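Local coordinates for uncharacterized protein (Desulfotomaculum acetoxidans, PDB 3U4Y), which is of unknown function but has the seven-bladed beta-propeller architecture of the lactonase family, which is consistent with, though not proof of, a related enzymatic role, at residues Glu81-Val89 and Thr100-Gln111; Asp146-Arg155 and Thr167-Pro178. All blocks are in the same frame, centred on the assembly; numbering follows the deposited sequence.

Overall arrangement
Seven four-stranded antiparallel sheets make this chain a beta-propeller, and contacts 1 and 2 belong to consecutive blades. Each involves a connection from the outer strand of one blade to the inner strand of the next: residues 82-88 in contact 1 and 173-177 in contact 2. Contact 1 is the more buried; contact 2 adds an outer-edge hairpin. Their centres are 19 Å apart and their nearest atoms about 7 Å, so they do not touch, but Val101 of contact 1 packs on Ile145 in the blade of contact 2. No active site is known. A bound Tris molecule, probably from the crystallisation liquor, lies about 4 Å from the Glu170 side chain of contact 2.

Contact 1: residues Glu81-Val89 and Thr100-Gln111; sequences EGQSSMADV and TVTGLNHPFNMQ
Ser85 and Gln111 carry the contact where an inter-blade connection of a beta-propeller passes the turn of the next blade: residues 81-89 carry the chain from the outer strand of one blade to the inner strand of the next, and residues 100-111 form the turn between that blade's two middle strands. The Ser85 hydroxyl enters the mouth of this turn. With chi1 at 84°, OG sits between its own backbone N and carbonyl carbon and reaches two backbone groups, accepting from Gly103 N at 2.9 Å and donating to Asn105 O at 3.1 Å, in that carbonyl's plane. Serine suits the place because one small hydroxyl can serve as both donor and acceptor. With an alanine here, Gly103 N and Asn105 O would probably both be left without this partner and the turn less firmly tied to the crossover.

Gln111 sends an extended side chain between the backbone groups of the crossover. Its OE1 receives a weak bond from Gln83 N (3.1 Å), while NE2 gives another weak one to Ser84 O (3.2 Å), so the two ends of one amide serve opposite polarities. Met86, a selenomethionine, crosses Gln111 at about a right angle and brings its CE to NE2. Nearer its root, Met86 runs obliquely across the Thr100 methyl, and Val89 lies beside Thr100 in an antiparallel non-hydrogen-bonded pair, both side chains directed to one face of the sheet and both touching Thr57 of the preceding blade. Asp88 turns its carboxylate away, to Ile133 N, but its backbone O accepts from Val101 N at 3.3 Å. Next to it, Ala87 N donates to Val101 O at 2.8 Å.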
loop_
_atom_site.group_PDB
_atom_site.type_symbol
_atom_site.label_atom_id
_atom_site.label_comp_id
_atom_site.label_asym_id
_atom_site.label_seq_id
_atom_site.Cartn_x
_atom_site.Cartn_y
_atom_site.Cartn_z
ATOM N N GLU A 81 9.759 -1.675 18.880
ATOM C CA GLU A 81 10.389 -2.760 18.125
ATOM C C GLU A 81 9.420 -3.922 18.053
ATOM O O GLU A 81 8.721 -4.226 19.025
ATOM C CB GLU A 81 11.716 -3.224 18.758
ATOM C CG GLU A 81 11.850 -4.763 18.909
ATOM C CD GLU A 81 13.231 -5.247 19.391
ATOM O OE1 GLU A 81 14.257 -4.592 19.101
ATOM O OE2 GLU A 81 13.286 -6.306 20.055
ATOM N N GLY A 82 9.366 -4.569 16.899
ATOM C CA GLY A 82 8.521 -5.731 16.757
ATOM C C GLY A 82 9.273 -7.036 16.942
ATOM O O GLY A 82 10.497 -7.079 16.952
ATOM N N GLN A 83 8.513 -8.110 17.089
ATOM C CA GLN A 83 9.048 -9.452 17.139
ATOM C C GLN A 83 9.952 -9.760 15.934
ATOM O O GLN A 83 11.022 -10.368 16.082
ATOM C CB GLN A 83 7.881 -10.433 17.193
ATOM C CG GLN A 83 7.805 -11.260 18.460
ATOM C CD GLN A 83 8.273 -12.695 18.234
ATOM O OE1 GLN A 83 9.383 -12.936 17.745
ATOM N NE2 GLN A 83 7.415 -13.657 18.574
ATOM N N SER A 84 9.525 -9.348 14.744
ATOM C CA SER A 84 10.292 -9.602 13.525
ATOM C C SER A 84 10.168 -8.442 12.542
ATOM O O SER A 84 9.581 -7.412 12.868
ATOM C CB SER A 84 9.840 -10.901 12.861
ATOM O OG SER A 84 8.481 -10.823 12.459
ATOM N N SER A 85 10.718 -8.613 11.340
ATOM C CA SER A 85 10.749 -7.538 10.344
ATOM C C SER A 85 9.365 -7.078 9.854
ATOM O O SER A 85 8.356 -7.745 10.087
ATOM C CB SER A 85 11.565 -7.972 9.144
ATOM O OG SER A 85 10.748 -8.721 8.261
HETATM N N MSE A 86 9.337 -5.950 9.143
HETATM C CA MSE A 86 8.093 -5.332 8.702
HETATM C C MSE A 86 8.204 -4.714 7.316
HETATM O O MSE A 86 9.266 -4.208 6.956
HETATM C CB MSE A 86 7.723 -4.208 9.660
HETATM C CG MSE A 86 7.217 -4.660 10.993
HETATM SE SE MSE A 86 7.351 -3.205 12.265
HETATM C CE MSE A 86 7.481 -4.288 13.885
ATOM N N ALA A 87 7.111 -4.722 6.547
ATOM C CA ALA A 87 7.115 -4.020 5.264
ATOM C C ALA A 87 5.775 -3.359 4.896
ATOM O O ALA A 87 5.537 -2.234 5.310
ATOM C CB ALA A 87 7.652 -4.908 4.135
ATOM N N ASP A 88 4.909 -4.009 4.117
ATOM C CA ASP A 88 3.636 -3.359 3.786
ATOM C C ASP A 88 2.880 -3.109 5.098
ATOM O O ASP A 88 3.022 -3.875 6.064
ATOM C CB ASP A 88 2.791 -4.159 2.752
ATOM C CG ASP A 88 1.778 -3.268 1.962
ATOM O OD1 ASP A 88 1.772 -2.026 2.139
ATOM O OD2 ASP A 88 0.989 -3.807 1.148
ATOM N N VAL A 89 2.130 -2.006 5.142
ATOM C CA VAL A 89 1.217 -1.728 6.246
ATOM C C VAL A 89 -0.109 -1.263 5.747
ATOM O O VAL A 89 -0.192 -0.513 4.775
ATOM C CB VAL A 89 1.675 -0.561 7.131
ATOM C CG1 VAL A 89 1.951 -1.041 8.525
ATOM C CG2 VAL A 89 2.853 0.165 6.511
ATOM N N THR A 100 0.945 -5.164 9.985
ATOM C CA THR A 100 2.186 -5.249 9.236
ATOM C C THR A 100 2.508 -6.658 8.796
ATOM O O THR A 100 2.243 -7.635 9.493
ATOM C CB THR A 100 3.364 -4.775 10.074
ATOM O OG1 THR A 100 2.907 -3.813 11.025
ATOM C CG2 THR A 100 4.418 -4.155 9.190
ATOM N N VAL A 101 3.123 -6.749 7.634
ATOM C CA VAL A 101 3.485 -8.031 7.095
ATOM C C VAL A 101 5.008 -8.100 6.943
ATOM O O VAL A 101 5.697 -7.074 6.925
ATOM C CB VAL A 101 2.704 -8.273 5.784
ATOM C CG1 VAL A 101 3.588 -8.859 4.679
ATOM C CG2 VAL A 101 1.502 -9.145 6.075
ATOM N N THR A 102 5.530 -9.314 6.849
ATOM C CA THR A 102 6.965 -9.530 6.844
ATOM C C THR A 102 7.706 -8.846 5.703
ATOM O O THR A 102 7.129 -8.558 4.650
ATOM C CB THR A 102 7.274 -11.013 6.759
ATOM O OG1 THR A 102 8.641 -11.238 7.123
ATOM C CG2 THR A 102 7.022 -11.497 5.354
ATOM N N GLY A 103 8.995 -8.593 5.943
ATOM C CA GLY A 103 9.929 -8.117 4.937
ATOM C C GLY A 103 10.971 -9.200 4.649
ATOM O O GLY A 103 10.690 -10.394 4.775
ATOM N N LEU A 104 12.183 -8.797 4.281
ATOM C CA LEU A 104 13.198 -9.757 3.866
ATOM C C LEU A 104 13.658 -10.722 4.960
ATOM O O LEU A 104 13.720 -11.929 4.724
ATOM C CB LEU A 104 14.408 -9.042 3.268
ATOM C CG LEU A 104 15.180 -9.738 2.140
ATOM C CD1 LEU A 104 16.644 -9.368 2.222
ATOM C CD2 LEU A 104 15.013 -11.244 2.171
ATOM N N ASN A 105 14.006 -10.224 6.142
ATOM C CA ASN A 105 14.574 -11.149 7.128
ATOM C C ASN A 105 13.517 -11.856 7.942
ATOM O O ASN A 105 12.446 -11.311 8.197
ATOM C CB ASN A 105 15.645 -10.503 8.018
ATOM C CG ASN A 105 15.299 -9.092 8.404
ATOM O OD1 ASN A 105 15.174 -8.224 7.539
ATOM N ND2 ASN A 105 15.153 -8.842 9.705
ATOM N N HIS A 106 13.819 -13.088 8.320
ATOM C CA HIS A 106 12.852 -13.908 9.012
ATOM C C HIS A 106 13.013 -13.667 10.508
ATOM O O HIS A 106 13.927 -12.969 10.917
ATOM C CB HIS A 106 13.054 -15.383 8.648
ATOM C CG HIS A 106 14.271 -15.997 9.264
ATOM N ND1 HIS A 106 15.547 -15.536 9.014
ATOM C CD2 HIS A 106 14.406 -17.032 10.128
ATOM C CE1 HIS A 106 16.417 -16.259 9.700
ATOM N NE2 HIS A 106 15.751 -17.172 10.383
ATOM N N PRO A 107 12.129 -14.240 11.334
ATOM C CA PRO A 107 10.964 -15.034 10.937
ATOM C C PRO A 107 9.907 -14.204 10.221
ATOM O O PRO A 107 10.039 -12.986 10.090
ATOM C CB PRO A 107 10.423 -15.558 12.270
ATOM C CG PRO A 107 11.013 -14.663 13.314
ATOM C CD PRO A 107 12.355 -14.287 12.783
ATOM N N PHE A 108 8.865 -14.872 9.750
ATOM C CA PHE A 108 7.842 -14.206 8.966
ATOM C C PHE A 108 6.575 -14.114 9.792
ATOM O O PHE A 108 5.929 -15.119 10.080
ATOM C CB PHE A 108 7.620 -14.951 7.647
ATOM C CG PHE A 108 8.902 -15.247 6.901
ATOM C CD1 PHE A 108 9.344 -16.562 6.735
ATOM C CD2 PHE A 108 9.687 -14.206 6.400
ATOM C CE1 PHE A 108 10.539 -16.834 6.067
ATOM C CE2 PHE A 108 10.881 -14.463 5.728
ATOM C CZ PHE A 108 11.309 -15.780 5.560
ATOM N N ASN A 109 6.243 -12.897 10.201
ATOM C CA ASN A 109 5.056 -12.697 11.005
ATOM C C ASN A 109 4.180 -11.567 10.534
ATOM O O ASN A 109 4.643 -10.607 9.916
ATOM C CB ASN A 109 5.433 -12.396 12.447
ATOM C CG ASN A 109 6.135 -13.521 13.102
ATOM O OD1 ASN A 109 5.527 -14.525 13.456
ATOM N ND2 ASN A 109 7.428 -13.360 13.296
HETATM N N MSE A 110 2.905 -11.680 10.875
HETATM C CA MSE A 110 1.988 -10.569 10.760
HETATM C C MSE A 110 1.803 -9.979 12.147
HETATM O O MSE A 110 1.646 -10.707 13.114
HETATM C CB MSE A 110 0.656 -11.041 10.195
HETATM C CG MSE A 110 -0.463 -10.041 10.372
HETATM SE SE MSE A 110 -2.122 -10.622 9.538
HETATM C CE MSE A 110 -1.436 -10.640 7.720
ATOM N N GLN A 111 1.819 -8.656 12.244
ATOM C CA GLN A 111 1.812 -7.991 13.538
ATOM C C GLN A 111 0.850 -6.826 13.529
ATOM O O GLN A 111 0.864 -6.027 12.586
ATOM C CB GLN A 111 3.206 -7.451 13.854
ATOM C CG GLN A 111 4.340 -8.461 13.735
ATOM C CD GLN A 111 5.614 -7.943 14.357
ATOM O OE1 GLN A 111 5.797 -8.036 15.568
ATOM N NE2 GLN A 111 6.486 -7.363 13.543
#

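Contact 2: residues Asp146-Arg155 and Thr167-Pro178; sequences DRSSANTVRR and TGQEFISGGTRP
Glu170 and Arg154 face each other in a propeller blade's outer beta hairpin, strands 152-158 and 164-172, and Arg147 reaches in from the end of strand 142-147. Glu170 OE2 takes both salt bridges, from Arg147 NH1 at 2.6 Å and Arg154 NH2 at 3.0 Å, each a weak, bent hydrogen bond. The guanidinium planes stand 70° and 42° from the carboxylate. Second acids, Asp129 for Arg147 and Asp166 for Arg154, probably help balance the charge.

Backbone bonds pair the strands: Val153 N reaches Phe171 O at 2.7 Å, and Phe171 N returns to Val153 O. Asn151 and Thr152 both oppose Arg147 in a G1 beta bulge, asparagine tolerating the positive phi at 151.

Among side-chain hydrogen bonds, Arg155 NH1 approaches Gln169 OE1 (3.1 Å) from above the amide plane, the two chains side by side; NH1 also salt-bridges Glu209. In the crossover, Asn151 OD1 accepts from Arg177 N at 2.6 Å, and Arg177 curls back, bent at chi2 (76°) and chi3, so that NH2 meets Ser148 O.

On the Arg155 and Gln169 face, Val153 crosses Phe171 at about a right angle. Pro178, beginning the next blade, lays its ring against the bulge, CD 3.4 Å from Asn151 CA.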
loop_
_atom_site.group_PDB
_atom_site.type_symbol
_atom_site.label_atom_id
_atom_site.label_comp_id
_atom_site.label_asym_id
_atom_site.label_seq_id
_atom_site.Cartn_x
_atom_site.Cartn_y
_atom_site.Cartn_z
ATOM N N ASP A 146 -0.767 -11.679 -0.224
ATOM C CA ASP A 146 -0.275 -12.478 -1.345
ATOM C C ASP A 146 0.711 -13.570 -0.918
ATOM O O ASP A 146 1.480 -13.400 0.018
ATOM C CB ASP A 146 0.411 -11.572 -2.359
ATOM C CG ASP A 146 -0.505 -10.498 -2.879
ATOM O OD1 ASP A 146 -0.083 -9.325 -2.944
ATOM O OD2 ASP A 146 -1.652 -10.827 -3.224
ATOM N N ARG A 147 0.680 -14.695 -1.617
ATOM C CA ARG A 147 1.687 -15.743 -1.435
ATOM C C ARG A 147 2.381 -16.033 -2.776
ATOM O O ARG A 147 1.870 -16.777 -3.605
ATOM C CB ARG A 147 1.046 -16.997 -0.853
ATOM C CG ARG A 147 0.525 -16.809 0.562
ATOM C CD ARG A 147 0.336 -18.149 1.183
ATOM N NE ARG A 147 1.521 -18.942 0.905
ATOM C CZ ARG A 147 1.655 -20.235 1.162
ATOM N NH1 ARG A 147 0.664 -20.925 1.713
ATOM N NH2 ARG A 147 2.795 -20.831 0.867
ATOM N N SER A 148 3.546 -15.432 -2.971
ATOM C CA SER A 148 4.103 -15.243 -4.305
ATOM C C SER A 148 4.500 -16.531 -4.998
ATOM O O SER A 148 4.497 -16.604 -6.220
ATOM C CB SER A 148 5.298 -14.276 -4.266
ATOM O OG SER A 148 6.151 -14.526 -3.154
ATOM N N SER A 149 4.863 -17.542 -4.224
ATOM C CA SER A 149 5.294 -18.799 -4.818
ATOM C C SER A 149 4.147 -19.791 -4.983
ATOM O O SER A 149 4.176 -20.622 -5.878
ATOM C CB SER A 149 6.456 -19.406 -4.032
ATOM O OG SER A 149 7.616 -18.629 -4.230
ATOM N N ALA A 150 3.132 -19.690 -4.135
ATOM C CA ALA A 150 1.932 -20.515 -4.265
ATOM C C ALA A 150 0.883 -19.899 -5.202
ATOM O O ALA A 150 -0.201 -20.435 -5.343
ATOM C CB ALA A 150 1.327 -20.781 -2.899
ATOM N N ASN A 151 1.214 -18.780 -5.838
ATOM C CA ASN A 151 0.296 -18.075 -6.729
ATOM C C ASN A 151 -1.154 -18.054 -6.253
ATOM O O ASN A 151 -2.095 -18.266 -7.027
ATOM C CB ASN A 151 0.377 -18.660 -8.121
ATOM C CG ASN A 151 1.775 -18.760 -8.597
ATOM O OD1 ASN A 151 2.316 -17.832 -9.197
ATOM N ND2 ASN A 151 2.395 -19.881 -8.318
ATOM N N THR A 152 -1.306 -17.753 -4.973
ATOM C CA THR A 152 -2.557 -17.876 -4.270
ATOM C C THR A 152 -2.611 -16.676 -3.333
ATOM O O THR A 152 -1.572 -16.103 -3.023
ATOM C CB THR A 152 -2.498 -19.138 -3.432
ATOM O OG1 THR A 152 -3.792 -19.452 -2.935
ATOM C CG2 THR A 152 -1.572 -18.924 -2.256
ATOM N N VAL A 153 -3.797 -16.271 -2.886
ATOM C CA VAL A 153 -3.865 -15.302 -1.778
ATOM C C VAL A 153 -4.514 -15.942 -0.555
ATOM O O VAL A 153 -5.421 -16.760 -0.688
ATOM C CB VAL A 153 -4.569 -13.956 -2.128
ATOM C CG1 VAL A 153 -4.423 -13.640 -3.591
ATOM C CG2 VAL A 153 -5.999 -14.010 -1.763
ATOM N N ARG A 154 -4.026 -15.584 0.632
ATOM C CA ARG A 154 -4.504 -16.186 1.874
ATOM C C ARG A 154 -5.275 -15.190 2.712
ATOM O O ARG A 154 -4.965 -13.998 2.705
ATOM C CB ARG A 154 -3.338 -16.725 2.674
ATOM C CG ARG A 154 -3.746 -17.566 3.856
ATOM C CD ARG A 154 -2.603 -18.475 4.189
ATOM N NE ARG A 154 -2.721 -19.160 5.466
ATOM C CZ ARG A 154 -2.164 -20.340 5.713
ATOM N NH1 ARG A 154 -2.300 -20.905 6.895
ATOM N NH2 ARG A 154 -1.494 -20.970 4.761
ATOM N N ARG A 155 -6.261 -15.694 3.450
ATOM C CA ARG A 155 -7.192 -14.844 4.186
ATOM C C ARG A 155 -6.997 -14.847 5.693
ATOM O O ARG A 155 -7.089 -15.889 6.337
ATOM C CB ARG A 155 -8.623 -15.268 3.884
ATOM C CG ARG A 155 -9.533 -15.029 5.045
ATOM C CD ARG A 155 -10.965 -15.421 4.803
ATOM N NE ARG A 155 -11.741 -14.894 5.917
ATOM C CZ ARG A 155 -12.748 -15.518 6.512
ATOM N NH1 ARG A 155 -13.147 -16.709 6.101
ATOM N NH2 ARG A 155 -13.355 -14.932 7.525
ATOM N N THR A 167 -7.076 -18.022 8.992
ATOM C CA THR A 167 -8.138 -18.903 8.512
ATOM C C THR A 167 -7.582 -20.048 7.668
ATOM O O THR A 167 -8.208 -21.095 7.554
ATOM C CB THR A 167 -9.192 -18.128 7.714
ATOM O OG1 THR A 167 -8.650 -17.758 6.443
ATOM C CG2 THR A 167 -9.582 -16.873 8.462
ATOM N N GLY A 168 -6.400 -19.838 7.092
ATOM C CA GLY A 168 -5.769 -20.822 6.236
ATOM C C GLY A 168 -6.594 -21.134 5.005
ATOM O O GLY A 168 -6.558 -22.246 4.487
ATOM N N GLN A 169 -7.378 -20.160 4.561
ATOM C CA GLN A 169 -8.090 -20.296 3.310
ATOM C C GLN A 169 -7.272 -19.547 2.286
ATOM O O GLN A 169 -6.921 -18.390 2.508
ATOM C CB GLN A 169 -9.505 -19.715 3.412
ATOM C CG GLN A 169 -10.424 -20.470 4.383
ATOM C CD GLN A 169 -11.868 -19.944 4.435
ATOM O OE1 GLN A 169 -12.165 -18.804 4.054
ATOM N NE2 GLN A 169 -12.772 -20.789 4.922
ATOM N N GLU A 170 -6.931 -20.221 1.190
ATOM C CA GLU A 170 -6.210 -19.602 0.078
ATOM C C GLU A 170 -7.023 -19.668 -1.211
ATOM O O GLU A 170 -7.884 -20.532 -1.355
ATOM C CB GLU A 170 -4.855 -20.275 -0.130
ATOM C CG GLU A 170 -3.999 -20.371 1.114
ATOM C CD GLU A 170 -2.630 -20.951 0.824
ATOM O OE1 GLU A 170 -2.292 -21.088 -0.372
ATOM O OE2 GLU A 170 -1.896 -21.276 1.787
ATOM N N PHE A 171 -6.738 -18.760 -2.141
ATOM C CA PHE A 171 -7.540 -18.577 -3.349
ATOM C C PHE A 171 -6.653 -18.228 -4.527
ATOM O O PHE A 171 -5.733 -17.420 -4.387
ATOM C CB PHE A 171 -8.538 -17.427 -3.164
ATOM C CG PHE A 171 -9.301 -17.492 -1.888
ATOM C CD1 PHE A 171 -10.354 -18.365 -1.744
ATOM C CD2 PHE A 171 -8.969 -16.675 -0.825
ATOM C CE1 PHE A 171 -11.055 -18.423 -0.555
ATOM C CE2 PHE A 171 -9.672 -16.729 0.365
ATOM C CZ PHE A 171 -10.711 -17.600 0.499
ATOM N N ILE A 172 -6.944 -18.794 -5.696
ATOM C CA ILE A 172 -6.120 -18.520 -6.870
ATOM C C ILE A 172 -6.046 -17.020 -7.072
ATOM O O ILE A 172 -7.022 -16.319 -6.802
ATOM C CB ILE A 172 -6.682 -19.145 -8.161
ATOM C CG1 ILE A 172 -7.025 -20.607 -7.945
ATOM C CG2 ILE A 172 -5.648 -19.045 -9.274
ATOM C CD1 ILE A 172 -5.832 -21.417 -7.562
ATOM N N SER A 173 -4.908 -16.530 -7.559
ATOM C CA SER A 173 -4.720 -15.090 -7.762
ATOM C C SER A 173 -5.022 -14.658 -9.190
ATOM O O SER A 173 -4.948 -13.480 -9.519
ATOM C CB SER A 173 -3.299 -14.640 -7.352
ATOM O OG SER A 173 -2.278 -15.073 -8.252
ATOM N N GLY A 174 -5.353 -15.615 -10.043
ATOM C CA GLY A 174 -5.558 -15.302 -11.440
ATOM C C GLY A 174 -4.342 -15.667 -12.253
ATOM O O GLY A 174 -4.319 -16.705 -12.910
ATOM N N GLY A 175 -3.329 -14.812 -12.207
ATOM C CA GLY A 175 -2.049 -15.113 -12.826
ATOM C C GLY A 175 -0.994 -15.547 -11.822
ATOM O O GLY A 175 -1.287 -15.954 -10.699
ATOM N N THR A 176 0.259 -15.439 -12.216
ATOM C CA THR A 176 1.302 -16.044 -11.411
ATOM C C THR A 176 2.205 -15.007 -10.750
ATOM O O THR A 176 2.463 -13.943 -11.314
ATOM C CB THR A 176 2.081 -17.135 -12.231
ATOM O OG1 THR A 176 3.482 -16.871 -12.223
ATOM C CG2 THR A 176 1.596 -17.181 -13.681
ATOM N N ARG A 177 2.657 -15.323 -9.537
ATOM C CA ARG A 177 3.470 -14.411 -8.728
ATOM C C ARG A 177 2.662 -13.224 -8.158
ATOM O O ARG A 177 3.001 -12.056 -8.381
ATOM C CB ARG A 177 4.695 -13.928 -9.520
ATOM C CG ARG A 177 5.793 -13.302 -8.662
ATOM C CD ARG A 177 6.604 -14.337 -7.910
ATOM N NE ARG A 177 7.232 -15.277 -8.833
ATOM C CZ ARG A 177 6.792 -16.512 -9.066
ATOM N NH1 ARG A 177 7.419 -17.278 -9.942
ATOM N NH2 ARG A 177 5.727 -16.983 -8.433
ATOM N N PRO A 178 1.595 -13.526 -7.403
ATOM C CA PRO A 178 0.780 -12.444 -6.856
ATOM C C PRO A 178 1.680 -11.569 -5.997
ATOM O O PRO A 178 2.491 -12.120 -5.244
ATOM C CB PRO A 178 -0.231 -13.168 -5.974
ATOM C CG PRO A 178 -0.019 -14.632 -6.192
ATOM C CD PRO A 178 1.326 -14.814 -6.748
#